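Local coordinates for rhusiopathiae surface protein B (Erysipelothrix rhusiopathiae, PDB 3V10) that probably binds collagen through the two-domain region crystallised here, an Ig-like adhesin fragment of a longer cell-wall-anchored surface protein, at residues A[27-36]-A[110-121]; A[52-63]-A[131-141]. All blocks are in the same frame, centred on the assembly; numbering follows the deposited sequence.

Contact 1 (A[27-36]-A[110-121]); sequences PIEFNLAFSD and NVTGTINLKSVY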
loop_
_atom_site.group_PDB
_atom_site.type_symbol
_atom_site.label_atom_id
_atom_site.label_comp_id
_atom_site.label_asym_id
_atom_site.label_seq_id
_atom_site.Cartn_x
_atom_site.Cartn_y
_atom_site.Cartn_z
ATOM N N PRO A 27 -1.397 -4.148 -0.019
ATOM C CA PRO A 27 -1.083 -4.745 -1.319
ATOM C C PRO A 27 -1.498 -6.210 -1.385
ATOM O O PRO A 27 -1.658 -6.865 -0.352
ATOM C CB PRO A 27 0.441 -4.624 -1.411
ATOM C CG PRO A 27 0.814 -3.605 -0.355
ATOM C CD PRO A 27 -0.170 -3.875 0.746
ATOM N N ILE A 28 -1.687 -6.710 -2.603
ATOM C CA ILE A 28 -1.986 -8.120 -2.814
ATOM C C ILE A 28 -0.639 -8.615 -3.330
ATOM O O ILE A 28 -0.173 -8.175 -4.377
ATOM C CB ILE A 28 -3.090 -8.336 -3.871
ATOM C CG1 ILE A 28 -4.425 -7.830 -3.316
ATOM C CG2 ILE A 28 -3.212 -9.810 -4.207
ATOM C CD1 ILE A 28 -5.620 -8.036 -4.224
ATOM N N GLU A 29 -0.006 -9.503 -2.569
ATOM C CA GLU A 29 1.320 -10.007 -2.904
ATOM C C GLU A 29 1.390 -11.291 -3.708
ATOM O O GLU A 29 0.642 -12.243 -3.471
ATOM C CB GLU A 29 2.132 -10.212 -1.627
ATOM C CG GLU A 29 2.263 -8.994 -0.753
ATOM C CD GLU A 29 2.717 -9.361 0.642
ATOM O OE1 GLU A 29 3.708 -10.113 0.763
ATOM O OE2 GLU A 29 2.081 -8.903 1.614
ATOM N N PHE A 30 2.324 -11.308 -4.650
ATOM C CA PHE A 30 2.550 -12.468 -5.491
ATOM C C PHE A 30 4.005 -12.871 -5.329
ATOM O O PHE A 30 4.903 -12.040 -5.447
ATOM C CB PHE A 30 2.264 -12.132 -6.957
ATOM C CG PHE A 30 0.811 -11.933 -7.254
ATOM C CD1 PHE A 30 0.003 -13.016 -7.579
ATOM C CD2 PHE A 30 0.240 -10.669 -7.172
ATOM C CE1 PHE A 30 -1.355 -12.845 -7.820
ATOM C CE2 PHE A 30 -1.122 -10.484 -7.410
ATOM C CZ PHE A 30 -1.921 -11.576 -7.735
ATOM N N ASN A 31 4.230 -14.141 -5.021
ATOM C CA ASN A 31 5.581 -14.654 -4.865
ATOM C C ASN A 31 5.821 -15.666 -5.973
ATOM O O ASN A 31 5.008 -16.563 -6.193
ATOM C CB ASN A 31 5.751 -15.327 -3.506
ATOM C CG ASN A 31 7.073 -16.047 -3.385
ATOM O OD1 ASN A 31 8.125 -15.422 -3.244
ATOM N ND2 ASN A 31 7.030 -17.372 -3.458
ATOM N N LEU A 32 6.943 -15.520 -6.667
ATOM C CA LEU A 32 7.275 -16.406 -7.771
ATOM C C LEU A 32 8.749 -16.793 -7.753
ATOM O O LEU A 32 9.622 -15.968 -7.484
ATOM C CB LEU A 32 6.927 -15.705 -9.093
ATOM C CG LEU A 32 7.137 -16.433 -10.417
ATOM C CD1 LEU A 32 6.123 -17.564 -10.555
ATOM C CD2 LEU A 32 6.987 -15.437 -11.563
ATOM N N ALA A 33 9.024 -18.060 -8.036
ATOM C CA ALA A 33 10.388 -18.553 -8.074
ATOM C C ALA A 33 10.600 -19.267 -9.399
ATOM O O ALA A 33 9.679 -19.885 -9.927
ATOM C CB ALA A 33 10.634 -19.516 -6.913
ATOM N N PHE A 34 11.806 -19.169 -9.940
ATOM C CA PHE A 34 12.123 -19.839 -11.193
ATOM C C PHE A 34 13.576 -20.290 -11.229
ATOM O O PHE A 34 14.378 -19.930 -10.361
ATOM C CB PHE A 34 11.799 -18.924 -12.387
ATOM C CG PHE A 34 12.609 -17.661 -12.433
ATOM C CD1 PHE A 34 13.812 -17.617 -13.129
ATOM C CD2 PHE A 34 12.167 -16.513 -11.780
ATOM C CE1 PHE A 34 14.563 -16.449 -13.175
ATOM C CE2 PHE A 34 12.912 -15.341 -11.819
ATOM C CZ PHE A 34 14.112 -15.309 -12.520
ATOM N N SER A 35 13.911 -21.109 -12.218
ATOM C CA SER A 35 15.274 -21.591 -12.355
ATOM C C SER A 35 15.506 -22.014 -13.793
ATOM O O SER A 35 14.593 -21.953 -14.619
ATOM C CB SER A 35 15.523 -22.775 -11.418
ATOM O OG SER A 35 14.685 -23.866 -11.757
ATOM N N ASP A 36 16.726 -22.442 -14.088
ATOM C CA ASP A 36 17.077 -22.873 -15.431
ATOM C C ASP A 36 16.727 -24.331 -15.727
ATOM O O ASP A 36 17.304 -24.936 -16.629
ATOM C CB ASP A 36 18.568 -22.639 -15.690
ATOM C CG ASP A 36 19.445 -23.173 -14.574
ATOM O OD1 ASP A 36 19.002 -24.078 -13.839
ATOM O OD2 ASP A 36 20.585 -22.689 -14.444
ATOM N N ASN A 110 24.431 -22.057 -13.086
ATOM C CA ASN A 110 23.071 -22.410 -12.682
ATOM C C ASN A 110 22.330 -21.167 -12.225
ATOM O O ASN A 110 22.734 -20.509 -11.278
ATOM C CB ASN A 110 23.088 -23.448 -11.558
ATOM C CG ASN A 110 23.731 -24.754 -11.980
ATOM O OD1 ASN A 110 24.953 -24.874 -12.016
ATOM N ND2 ASN A 110 22.909 -25.736 -12.317
ATOM N N VAL A 111 21.230 -20.856 -12.895
ATOM C CA VAL A 111 20.458 -19.668 -12.572
ATOM C C VAL A 111 19.129 -19.953 -11.872
ATOM O O VAL A 111 18.342 -20.789 -12.314
ATOM C CB VAL A 111 20.186 -18.856 -13.859
ATOM C CG1 VAL A 111 19.426 -17.585 -13.532
ATOM C CG2 VAL A 111 21.505 -18.539 -14.551
ATOM N N THR A 112 18.900 -19.258 -10.765
ATOM C CA THR A 112 17.659 -19.381 -10.011
ATOM C C THR A 112 17.279 -17.959 -9.630
ATOM O O THR A 112 18.108 -17.051 -9.700
ATOM C CB THR A 112 17.838 -20.186 -8.712
ATOM O OG1 THR A 112 18.807 -19.538 -7.878
ATOM C CG2 THR A 112 18.298 -21.611 -9.018
ATOM N N GLY A 113 16.030 -17.757 -9.237
ATOM C CA GLY A 113 15.608 -16.424 -8.843
ATOM C C GLY A 113 14.220 -16.396 -8.241
ATOM O O GLY A 113 13.451 -17.351 -8.356
ATOM N N THR A 114 13.913 -15.277 -7.597
ATOM C CA THR A 114 12.638 -15.090 -6.935
ATOM C C THR A 114 12.122 -13.684 -7.216
ATOM O O THR A 114 12.897 -12.739 -7.358
ATOM C CB THR A 114 12.796 -15.264 -5.410
ATOM O OG1 THR A 114 13.641 -16.394 -5.139
ATOM C CG2 THR A 114 11.443 -15.499 -4.757
ATOM N N ILE A 115 10.808 -13.556 -7.310
ATOM C CA ILE A 115 10.191 -12.262 -7.548
ATOM C C ILE A 115 9.043 -12.110 -6.574
ATOM O O ILE A 115 8.190 -12.990 -6.473
ATOM C CB ILE A 115 9.621 -12.144 -8.975
ATOM C CG1 ILE A 115 10.751 -12.221 -10.002
ATOM C CG2 ILE A 115 8.839 -10.835 -9.110
ATOM C CD1 ILE A 115 10.271 -12.167 -11.438
ATOM N N ASN A 116 9.037 -11.006 -5.838
ATOM C CA ASN A 116 7.971 -10.730 -4.890
ATOM C C ASN A 116 7.285 -9.476 -5.409
ATOM O O ASN A 116 7.742 -8.357 -5.181
ATOM C CB ASN A 116 8.552 -10.523 -3.493
ATOM C CG ASN A 116 9.140 -11.800 -2.923
ATOM O OD1 ASN A 116 8.419 -12.639 -2.381
ATOM N ND2 ASN A 116 10.451 -11.967 -3.065
ATOM N N LEU A 117 6.195 -9.689 -6.136
ATOM C CA LEU A 117 5.438 -8.610 -6.760
ATOM C C LEU A 117 4.322 -8.068 -5.882
ATOM O O LEU A 117 3.577 -8.824 -5.271
ATOM C CB LEU A 117 4.849 -9.114 -8.085
ATOM C CG LEU A 117 3.897 -8.218 -8.880
ATOM C CD1 LEU A 117 4.630 -6.995 -9.408
ATOM C CD2 LEU A 117 3.326 -9.023 -10.042
ATOM N N LYS A 118 4.216 -6.744 -5.827
ATOM C CA LYS A 118 3.181 -6.092 -5.040
ATOM C C LYS A 118 2.160 -5.508 -5.999
ATOM O O LYS A 118 2.530 -4.928 -7.020
ATOM C CB LYS A 118 3.796 -4.979 -4.185
ATOM C CG LYS A 118 4.908 -5.469 -3.273
ATOM C CD LYS A 118 4.419 -6.620 -2.407
ATOM C CE LYS A 118 5.526 -7.193 -1.540
ATOM N NZ LYS A 118 5.966 -6.223 -0.499
ATOM N N SER A 119 0.878 -5.657 -5.679
ATOM C CA SER A 119 -0.164 -5.128 -6.550
ATOM C C SER A 119 -1.259 -4.411 -5.777
ATOM O O SER A 119 -1.416 -4.600 -4.571
ATOM C CB SER A 119 -0.787 -6.256 -7.382
ATOM O OG SER A 119 -1.546 -7.132 -6.567
ATOM N N VAL A 120 -2.002 -3.573 -6.485
ATOM C CA VAL A 120 -3.107 -2.828 -5.903
ATOM C C VAL A 120 -4.302 -3.045 -6.820
ATOM O O VAL A 120 -4.134 -3.249 -8.026
ATOM C CB VAL A 120 -2.779 -1.310 -5.820
ATOM C CG1 VAL A 120 -2.362 -0.784 -7.191
ATOM C CG2 VAL A 120 -3.980 -0.542 -5.310
ATOM N N TYR A 121 -5.508 -3.035 -6.265
ATOM C CA TYR A 121 -6.677 -3.228 -7.108
ATOM C C TYR A 121 -7.649 -2.065 -7.074
ATOM O O TYR A 121 -7.781 -1.368 -6.067
ATOM C CB TYR A 121 -7.430 -4.521 -6.749
ATOM C CG TYR A 121 -8.157 -4.516 -5.423
ATOM C CD1 TYR A 121 -7.546 -5.004 -4.270
ATOM C CD2 TYR A 121 -9.472 -4.058 -5.328
ATOM C CE1 TYR A 121 -8.224 -5.046 -3.055
ATOM C CE2 TYR A 121 -10.163 -4.092 -4.114
ATOM C CZ TYR A 121 -9.531 -4.593 -2.984
ATOM O OH TYR A 121 -10.209 -4.685 -1.790
#
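Phe34 lays its ring over the backbone of Gly113, the hydrogen-bonded partner that has no side chain: Gly113 CA sits over one ring face, 4.3 Å from the centroid. With chi1 at 63°, CG stands between the backbone N and the carbonyl carbon, which folds the ring across onto the neighbouring strand; its CE2 then meets CD1 of Ile115, and Phe51 and Phe99 pack edge-to-face against it. Strands 28-35 and 112-121 are antiparallel, and their side chains alternate between the two faces of the sheet. Ile28, Phe30, Leu32 and Phe34 line the core side with Ile115, Leu117 and Ser119. Beyond the last pair, the Tyr121 side chain crosses that of Ile28 at about a right angle, Ile28 CD1 3.6 Å from Tyr121 CD1. Ser119 OG fills the notch between Ile28 and Phe30, donating to Ile28 O (2.8 Å) while lying in plane at the Phe30 ring edge, 3.5 Å from CE2. On the other face Glu29 and Lys118 run side by side, CG to CD at 3.6 Å, and Lys118 NZ bonds to the carbonyls of Asn307 and Phe309. Backbone bonds thus set the pairing, with the Ser119 hydroxyl on the core face satisfied by the Ile28 carbonyl.

Contact 2 (A[52-63]-A[131-141]); sequences DLTLPSNDEVSL and KIAELPTNLGL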
loop_
_atom_site.group_PDB
_atom_site.type_symbol
_atom_site.label_atom_id
_atom_site.label_comp_id
_atom_site.label_asym_id
_atom_site.label_seq_id
_atom_site.Cartn_x
_atom_site.Cartn_y
_atom_site.Cartn_z
ATOM N N ASP A 52 6.626 -12.906 -19.137
ATOM C CA ASP A 52 5.663 -11.895 -18.756
ATOM C C ASP A 52 4.655 -12.354 -17.733
ATOM O O ASP A 52 4.142 -13.473 -17.800
ATOM C CB ASP A 52 4.930 -11.405 -20.005
ATOM C CG ASP A 52 5.853 -10.707 -20.974
ATOM O OD1 ASP A 52 6.393 -9.642 -20.606
ATOM O OD2 ASP A 52 6.046 -11.219 -22.097
ATOM N N LEU A 53 4.357 -11.464 -16.794
ATOM C CA LEU A 53 3.381 -11.743 -15.753
ATOM C C LEU A 53 2.152 -10.891 -16.060
ATOM O O LEU A 53 2.278 -9.741 -16.480
ATOM C CB LEU A 53 3.953 -11.371 -14.381
ATOM C CG LEU A 53 5.287 -12.039 -14.031
ATOM C CD1 LEU A 53 5.769 -11.565 -12.663
ATOM C CD2 LEU A 53 5.118 -13.545 -14.041
ATOM N N THR A 54 0.969 -11.461 -15.866
ATOM C CA THR A 54 -0.268 -10.738 -16.127
ATOM C C THR A 54 -1.199 -10.807 -14.929
ATOM O O THR A 54 -1.776 -11.852 -14.646
ATOM C CB THR A 54 -1.007 -11.314 -17.345
ATOM O OG1 THR A 54 -0.122 -11.342 -18.471
ATOM C CG2 THR A 54 -2.221 -10.461 -17.684
ATOM N N LEU A 55 -1.340 -9.688 -14.230
ATOM C CA LEU A 55 -2.217 -9.621 -13.075
ATOM C C LEU A 55 -3.654 -9.800 -13.568
ATOM O O LEU A 55 -4.017 -9.331 -14.645
ATOM C CB LEU A 55 -2.030 -8.282 -12.357
ATOM C CG LEU A 55 -0.674 -8.147 -11.651
ATOM C CD1 LEU A 55 -0.395 -6.691 -11.313
ATOM C CD2 LEU A 55 -0.652 -9.021 -10.390
ATOM N N PRO A 56 -4.492 -10.484 -12.777
ATOM C CA PRO A 56 -5.889 -10.738 -13.142
ATOM C C PRO A 56 -6.805 -9.524 -13.103
ATOM O O PRO A 56 -6.483 -8.501 -12.503
ATOM C CB PRO A 56 -6.310 -11.802 -12.132
ATOM C CG PRO A 56 -5.584 -11.336 -10.894
ATOM C CD PRO A 56 -4.205 -10.957 -11.411
ATOM N N SER A 57 -7.957 -9.649 -13.747
ATOM C CA SER A 57 -8.923 -8.565 -13.759
ATOM C C SER A 57 -10.208 -9.027 -14.420
ATOM O O SER A 57 -10.220 -10.027 -15.126
ATOM C CB SER A 57 -8.376 -7.382 -14.559
ATOM O OG SER A 57 -8.253 -7.734 -15.927
ATOM N N ASN A 58 -11.294 -8.312 -14.158
ATOM C CA ASN A 58 -12.555 -8.603 -14.827
ATOM C C ASN A 58 -13.093 -7.240 -15.230
ATOM O O ASN A 58 -12.320 -6.291 -15.320
ATOM C CB ASN A 58 -13.548 -9.402 -13.952
ATOM C CG ASN A 58 -13.918 -8.712 -12.660
ATOM O OD1 ASN A 58 -13.999 -7.491 -12.586
ATOM N ND2 ASN A 58 -14.188 -9.513 -11.631
ATOM N N ASP A 59 -14.389 -7.115 -15.477
ATOM C CA ASP A 59 -14.921 -5.821 -15.899
ATOM C C ASP A 59 -15.014 -4.737 -14.830
ATOM O O ASP A 59 -15.147 -3.557 -15.161
ATOM C CB ASP A 59 -16.290 -6.014 -16.561
ATOM C CG ASP A 59 -16.176 -6.405 -18.024
ATOM O OD1 ASP A 59 -15.407 -7.340 -18.331
ATOM O OD2 ASP A 59 -16.857 -5.780 -18.869
ATOM N N GLU A 60 -14.934 -5.117 -13.561
ATOM C CA GLU A 60 -15.029 -4.139 -12.476
ATOM C C GLU A 60 -13.793 -4.067 -11.579
ATOM O O GLU A 60 -13.527 -3.034 -10.963
ATOM C CB GLU A 60 -16.257 -4.439 -11.608
ATOM C CG GLU A 60 -17.561 -4.507 -12.388
ATOM C CD GLU A 60 -18.767 -4.744 -11.498
ATOM O OE1 GLU A 60 -18.657 -5.530 -10.530
ATOM O OE2 GLU A 60 -19.829 -4.152 -11.778
ATOM N N VAL A 61 -13.042 -5.159 -11.504
ATOM C CA VAL A 61 -11.852 -5.209 -10.657
ATOM C C VAL A 61 -10.594 -5.572 -11.445
ATOM O O VAL A 61 -10.555 -6.585 -12.143
ATOM C CB VAL A 61 -12.036 -6.241 -9.516
ATOM C CG1 VAL A 61 -10.811 -6.247 -8.599
ATOM C CG2 VAL A 61 -13.283 -5.920 -8.731
ATOM N N SER A 62 -9.566 -4.736 -11.334
ATOM C CA SER A 62 -8.304 -4.978 -12.019
ATOM C C SER A 62 -7.142 -4.807 -11.055
ATOM O O SER A 62 -7.111 -3.861 -10.270
ATOM C CB SER A 62 -8.128 -4.010 -13.202
ATOM O OG SER A 62 -9.024 -4.315 -14.261
ATOM N N LEU A 63 -6.202 -5.743 -11.096
ATOM C CA LEU A 63 -5.019 -5.657 -10.252
ATOM C C LEU A 63 -3.927 -5.060 -11.114
ATOM O O LEU A 63 -3.836 -5.370 -12.301
ATOM C CB LEU A 63 -4.588 -7.040 -9.757
ATOM C CG LEU A 63 -5.249 -7.507 -8.459
ATOM C CD1 LEU A 63 -6.742 -7.676 -8.679
ATOM C CD2 LEU A 63 -4.621 -8.822 -8.013
ATOM N N LYS A 131 -20.922 -7.389 -3.036
ATOM C CA LYS A 131 -20.546 -8.293 -4.117
ATOM C C LYS A 131 -19.173 -8.920 -3.884
ATOM O O LYS A 131 -18.367 -8.398 -3.116
ATOM C CB LYS A 131 -20.552 -7.496 -5.424
ATOM C CG LYS A 131 -20.498 -8.298 -6.707
ATOM C CD LYS A 131 -20.648 -7.342 -7.887
ATOM C CE LYS A 131 -20.659 -8.058 -9.224
ATOM N NZ LYS A 131 -20.936 -7.095 -10.328
ATOM N N ILE A 132 -18.925 -10.049 -4.543
ATOM C CA ILE A 132 -17.646 -10.745 -4.431
ATOM C C ILE A 132 -17.058 -10.957 -5.819
ATOM O O ILE A 132 -17.732 -11.454 -6.718
ATOM C CB ILE A 132 -17.799 -12.129 -3.770
ATOM C CG1 ILE A 132 -18.343 -11.972 -2.352
ATOM C CG2 ILE A 132 -16.446 -12.851 -3.739
ATOM C CD1 ILE A 132 -18.597 -13.296 -1.652
ATOM N N ALA A 133 -15.799 -10.568 -5.991
ATOM C CA ALA A 133 -15.132 -10.745 -7.269
ATOM C C ALA A 133 -14.158 -11.905 -7.153
ATOM O O ALA A 133 -13.332 -11.942 -6.244
ATOM C CB ALA A 133 -14.390 -9.470 -7.657
ATOM N N GLU A 134 -14.277 -12.864 -8.070
ATOM C CA GLU A 134 -13.400 -14.020 -8.081
ATOM C C GLU A 134 -12.396 -13.869 -9.215
ATOM O O GLU A 134 -12.763 -13.926 -10.383
ATOM C CB GLU A 134 -14.205 -15.299 -8.282
ATOM C CG GLU A 134 -15.197 -15.582 -7.169
ATOM C CD GLU A 134 -15.868 -16.930 -7.337
ATOM O OE1 GLU A 134 -16.492 -17.145 -8.396
ATOM O OE2 GLU A 134 -15.761 -17.766 -6.413
ATOM N N LEU A 135 -11.132 -13.689 -8.857
ATOM C CA LEU A 135 -10.075 -13.519 -9.845
ATOM C C LEU A 135 -8.989 -14.579 -9.739
ATOM O O LEU A 135 -7.848 -14.280 -9.392
ATOM C CB LEU A 135 -9.453 -12.130 -9.704
ATOM C CG LEU A 135 -10.370 -10.944 -10.018
ATOM C CD1 LEU A 135 -9.634 -9.648 -9.725
ATOM C CD2 LEU A 135 -10.810 -10.997 -11.473
ATOM N N PRO A 136 -9.332 -15.841 -10.042
ATOM C CA PRO A 136 -8.339 -16.915 -9.969
ATOM C C PRO A 136 -7.241 -16.610 -10.978
ATOM O O PRO A 136 -7.523 -16.094 -12.057
ATOM C CB PRO A 136 -9.153 -18.162 -10.305
ATOM C CG PRO A 136 -10.225 -17.643 -11.192
ATOM C CD PRO A 136 -10.620 -16.337 -10.561
ATOM N N THR A 137 -5.995 -16.921 -10.639
ATOM C CA THR A 137 -4.909 -16.590 -11.547
ATOM C C THR A 137 -3.623 -17.399 -11.370
ATOM O O THR A 137 -3.339 -17.935 -10.297
ATOM C CB THR A 137 -4.556 -15.081 -11.389
ATOM O OG1 THR A 137 -3.629 -14.676 -12.402
ATOM C CG2 THR A 137 -3.924 -14.833 -10.019
ATOM N N ASN A 138 -2.862 -17.486 -12.454
ATOM C CA ASN A 138 -1.561 -18.138 -12.456
ATOM C C ASN A 138 -0.627 -17.109 -13.091
ATOM O O ASN A 138 0.425 -17.447 -13.631
ATOM C CB ASN A 138 -1.568 -19.444 -13.273
ATOM C CG ASN A 138 -2.102 -19.263 -14.682
ATOM O OD1 ASN A 138 -2.192 -18.148 -15.193
ATOM N ND2 ASN A 138 -2.452 -20.376 -15.326
ATOM N N LEU A 139 -1.030 -15.840 -13.000
ATOM C CA LEU A 139 -0.279 -14.715 -13.566
ATOM C C LEU A 139 0.022 -14.892 -15.050
ATOM O O LEU A 139 0.948 -14.277 -15.582
ATOM C CB LEU A 139 1.030 -14.494 -12.806
ATOM C CG LEU A 139 0.901 -13.925 -11.390
ATOM C CD1 LEU A 139 2.280 -13.724 -10.786
ATOM C CD2 LEU A 139 0.138 -12.602 -11.443
ATOM N N GLY A 140 -0.762 -15.733 -15.715
ATOM C CA GLY A 140 -0.554 -15.964 -17.133
ATOM C C GLY A 140 0.490 -17.020 -17.446
ATOM O O GLY A 140 0.723 -17.340 -18.609
ATOM N N LEU A 141 1.121 -17.570 -16.416
ATOM C CA LEU A 141 2.138 -18.600 -16.608
ATOM C C LEU A 141 1.421 -19.946 -16.740
ATOM O O LEU A 141 1.041 -20.573 -15.747
ATOM C CB LEU A 141 3.106 -18.591 -15.423
ATOM C CG LEU A 141 3.692 -17.200 -15.117
ATOM C CD1 LEU A 141 4.504 -17.239 -13.827
ATOM C CD2 LEU A 141 4.557 -16.736 -16.279
HETATM O O HOH W 1 1.695 -13.625 -18.720
HETATM O O HOH W 2 -4.016 -13.284 -14.700
HETATM O O HOH W 3 -14.708 -12.447 -12.470
#
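An irregular segment, 135-141, following strand 131-134 and ending in a type I' turn at Asn138 to Leu141, runs alongside the Ig-like domain's strand 50-54 and the turn that leads into strand 61-65. Leu135 is the main knob. Its CD1 packs against Val61 CG1 and, at 3.7 Å, Leu63 CD1, the latter side chain sliding past in the opposite direction, while CD2 lies against the backbone of Ser57 and the amide of Asn58, whose side chain Leu135 crosses at about a right angle. Pro56 turns its ring onto Thr137, CB to CB at 3.8 Å. Farther on, the Leu139 and Leu55 side chains lie side by side, pointing the same way; those of Leu141 and Leu53 cross at a slant, with Leu141 CD1 3.8 Å from Leu53 CD2. The single direct backbone bond runs from Thr54 N to Leu139 O (2.8 Å), the donor lying 50° out of the carbonyl plane. One water joins Asp52 O, Thr54 OG1 and Leu139 O, and another links Thr54 O with Thr137 OG1.

Asn58 shapes the turn: chi1 of 59° swings its amide back over the chain, and OD1 accepts from Glu60 N and Val61 N on opposite faces of its plane, an Asx turn and motif. Its ND2 reaches Glu134 O through a third water. At the far end the extended Lys131 brings NZ to Glu60 OE1 (2.8 Å), from above the carboxylate plane; Gln153 NE2 also bonds to this oxygen. Thr137 OG1 receives Leu139 N in an ST turn just before the bend. Leucine packing and water bridges thus do most of the joining, and the two bonds on Glu60 OE1 would probably favour its charged form.

Contact 1 is regular pairing of two strands inside the Ig-like sheet and is largely buried; contact 2, partly buried, lays an irregular segment over one side of the same domain. They meet in a common apolar layer: Phe30 CE2 touches Leu55 CD2 at 3.4 Å, and Leu32 packs on both Leu53 and Leu141, so Phe30 and Leu32, in the middle of the core face of 27-36, pack against contact 2. Strands 112-123 and 61-65 are also neighbours in one sheet. Polar chemistry follows place: direct backbone bonds run throughout contact 1, whereas waters, turns held by Asn and Thr side chains, and a salt bridge between partly exposed residues serve contact 2, where a single backbone bond crosses.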